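Amidohydrolase (Pseudomonas aeruginosa, PDB 2I5G) probably acts as a metal-dependent dipeptidase of the membrane dipeptidase (peptidase M19) family. Local coordinates at residues I246-Q252 / I284-F290. The protein carries 2 engineered substitutions. Sequence-based numbering, arbitrary orientation.
Sequences IGTDFTQ and IRTVGEF
F250 drives its ring against the turn 284-290 and has more of its surface covered than any other residue here. V287 CG2 sits over one face of that ring in a CH-pi contact, 3.9 Å from the F250 centroid and offset toward the rim. At the ring edge lie I284 O and F290 CE2, while F250 CZ comes to 3.5 Å from T286 C. F290 carries the packing deeper: I246 CG2 lies at its edge, 4.0 Å from F290 CE1, and T248 CG2 approaches F290 CZ obliquely. The T248 hydroxyl is taken up by D14 OD1, and F250 N adds a weak bond to it. The segment 246-252 leaves strand 244-246 at the C-terminal end, the end where TIM-barrel enzymes place their active sites; in this M19 family fold the opposing turn leads into helix 291-299. Toward the more open side, contact becomes polar and sparser. Q252 extends its chain with CG anti to the backbone N (chi1 -160°), bringing OE1 to V287 N at 2.9 Å. This bond is nearly straight (175° at the hydrogen) and enters in the carbonyl plane. Q252 NE2 bonds D28 OD2 on helix 23-31, an atom that also accepts from G288 N, so both ends of the amide are held. Within 284-290, E289 OE1 accepts from R285 N above the carboxylate plane and from T286 N through its anti lone pair, tying the last residue of the 3-10 segment 287-289 back to the two residues before it. R285 is exposed and marks the solvent side, its NE bonded to N280 O.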
loop_
_atom_site.group_PDB
_atom_site.type_symbol
_atom_site.label_atom_id
_atom_site.label_comp_id
_atom_site.label_asym_id
_atom_site.label_seq_id
_atom_site.Cartn_x
_atom_site.Cartn_y
_atom_site.Cartn_z
ATOM N N ILE A 246 7.964 -29.339 -3.476
ATOM C CA ILE A 246 8.213 -29.106 -2.061
ATOM C C ILE A 246 8.504 -27.651 -1.712
ATOM O O ILE A 246 9.183 -26.948 -2.460
ATOM C CB ILE A 246 9.389 -29.977 -1.571
ATOM C CG1 ILE A 246 8.975 -31.444 -1.596
ATOM C CG2 ILE A 246 9.811 -29.576 -0.160
ATOM C CD1 ILE A 246 7.731 -31.744 -0.772
ATOM N N GLY A 247 7.970 -27.221 -0.569
ATOM C CA GLY A 247 8.172 -25.873 -0.049
ATOM C C GLY A 247 8.114 -25.972 1.475
ATOM O O GLY A 247 7.187 -25.467 2.113
ATOM N N THR A 248 9.109 -26.639 2.057
ATOM C CA THR A 248 9.173 -26.875 3.501
ATOM C C THR A 248 8.851 -25.697 4.404
ATOM O O THR A 248 8.094 -25.835 5.366
ATOM C CB THR A 248 10.555 -27.401 3.929
ATOM O OG1 THR A 248 11.503 -26.326 3.914
ATOM C CG2 THR A 248 11.017 -28.492 2.989
ATOM N N ASP A 249 9.439 -24.546 4.111
ATOM C CA ASP A 249 9.209 -23.369 4.927
ATOM C C ASP A 249 10.060 -23.521 6.189
ATOM O O ASP A 249 9.619 -23.208 7.291
ATOM C CB ASP A 249 7.721 -23.263 5.273
ATOM C CG ASP A 249 7.336 -21.904 5.827
ATOM O OD1 ASP A 249 8.054 -20.920 5.551
ATOM O OD2 ASP A 249 6.298 -21.813 6.526
ATOM N N PHE A 250 11.284 -24.020 6.015
ATOM C CA PHE A 250 12.209 -24.194 7.134
ATOM C C PHE A 250 12.590 -22.843 7.743
ATOM O O PHE A 250 13.006 -21.926 7.030
ATOM C CB PHE A 250 13.484 -24.905 6.674
ATOM C CG PHE A 250 13.440 -26.400 6.822
ATOM C CD1 PHE A 250 13.114 -26.985 8.046
ATOM C CD2 PHE A 250 13.753 -27.229 5.744
ATOM C CE1 PHE A 250 13.101 -28.372 8.198
ATOM C CE2 PHE A 250 13.742 -28.618 5.886
ATOM C CZ PHE A 250 13.415 -29.189 7.118
ATOM N N THR A 251 12.454 -22.733 9.061
ATOM C CA THR A 251 12.780 -21.504 9.783
ATOM C C THR A 251 13.988 -21.760 10.687
ATOM O O THR A 251 14.211 -21.059 11.681
ATOM C CB THR A 251 11.593 -21.051 10.654
ATOM O OG1 THR A 251 11.344 -22.027 11.674
ATOM C CG2 THR A 251 10.347 -20.907 9.809
ATOM N N GLN A 252 14.765 -22.770 10.312
ATOM C CA GLN A 252 15.946 -23.198 11.051
ATOM C C GLN A 252 16.882 -22.106 11.575
ATOM O O GLN A 252 17.442 -21.313 10.813
ATOM C CB GLN A 252 16.738 -24.182 10.199
ATOM C CG GLN A 252 17.690 -25.032 10.994
ATOM C CD GLN A 252 18.329 -26.113 10.160
ATOM O OE1 GLN A 252 17.641 -26.938 9.560
ATOM N NE2 GLN A 252 19.656 -26.118 10.119
ATOM N N ILE A 284 11.648 -34.987 9.997
ATOM C CA ILE A 284 12.197 -33.943 9.136
ATOM C C ILE A 284 12.174 -32.587 9.843
ATOM O O ILE A 284 11.570 -31.629 9.370
ATOM C CB ILE A 284 11.433 -33.875 7.781
ATOM C CG1 ILE A 284 12.172 -32.932 6.828
ATOM C CG2 ILE A 284 9.980 -33.456 8.002
ATOM C CD1 ILE A 284 11.671 -32.974 5.406
ATOM N N ARG A 285 12.850 -32.530 10.990
ATOM C CA ARG A 285 12.941 -31.326 11.811
ATOM C C ARG A 285 14.057 -30.380 11.352
ATOM O O ARG A 285 14.047 -29.195 11.680
ATOM C CB ARG A 285 13.183 -31.712 13.273
ATOM C CG ARG A 285 12.054 -32.469 13.927
ATOM C CD ARG A 285 11.120 -31.526 14.668
ATOM N NE ARG A 285 10.052 -32.239 15.374
ATOM C CZ ARG A 285 10.245 -33.129 16.346
ATOM N NH1 ARG A 285 11.471 -33.440 16.743
ATOM N NH2 ARG A 285 9.203 -33.700 16.940
ATOM N N THR A 286 15.028 -30.906 10.615
ATOM C CA THR A 286 16.130 -30.086 10.117
ATOM C C THR A 286 16.366 -30.318 8.626
ATOM O O THR A 286 16.049 -31.380 8.083
ATOM C CB THR A 286 17.452 -30.380 10.861
ATOM O OG1 THR A 286 17.794 -31.761 10.705
ATOM C CG2 THR A 286 17.323 -30.055 12.333
ATOM N N VAL A 287 16.927 -29.311 7.969
ATOM C CA VAL A 287 17.205 -29.392 6.547
ATOM C C VAL A 287 18.020 -30.642 6.240
ATOM O O VAL A 287 17.742 -31.354 5.275
ATOM C CB VAL A 287 17.979 -28.145 6.077
ATOM C CG1 VAL A 287 18.216 -28.209 4.576
ATOM C CG2 VAL A 287 17.194 -26.892 6.436
ATOM N N GLY A 288 19.016 -30.915 7.075
ATOM C CA GLY A 288 19.861 -32.078 6.868
ATOM C C GLY A 288 19.129 -33.409 6.811
ATOM O O GLY A 288 19.734 -34.445 6.521
ATOM N N GLU A 289 17.828 -33.389 7.080
ATOM C CA GLU A 289 17.030 -34.611 7.057
ATOM C C GLU A 289 16.178 -34.753 5.804
ATOM O O GLU A 289 15.394 -35.698 5.693
ATOM C CB GLU A 289 16.118 -34.673 8.278
ATOM C CG GLU A 289 16.821 -34.972 9.578
ATOM C CD GLU A 289 15.845 -35.079 10.727
ATOM O OE1 GLU A 289 15.357 -34.025 11.182
ATOM O OE2 GLU A 289 15.553 -36.217 11.164
ATOM N N PHE A 290 16.332 -33.817 4.868
ATOM C CA PHE A 290 15.569 -33.828 3.619
ATOM C C PHE A 290 15.409 -35.231 3.016
ATOM O O PHE A 290 14.308 -35.625 2.625
ATOM C CB PHE A 290 16.228 -32.898 2.596
ATOM C CG PHE A 290 15.323 -31.812 2.087
ATOM C CD1 PHE A 290 14.283 -32.106 1.212
ATOM C CD2 PHE A 290 15.497 -30.493 2.502
ATOM C CE1 PHE A 290 13.427 -31.103 0.759
ATOM C CE2 PHE A 290 14.648 -29.485 2.057
ATOM C CZ PHE A 290 13.611 -29.791 1.184
#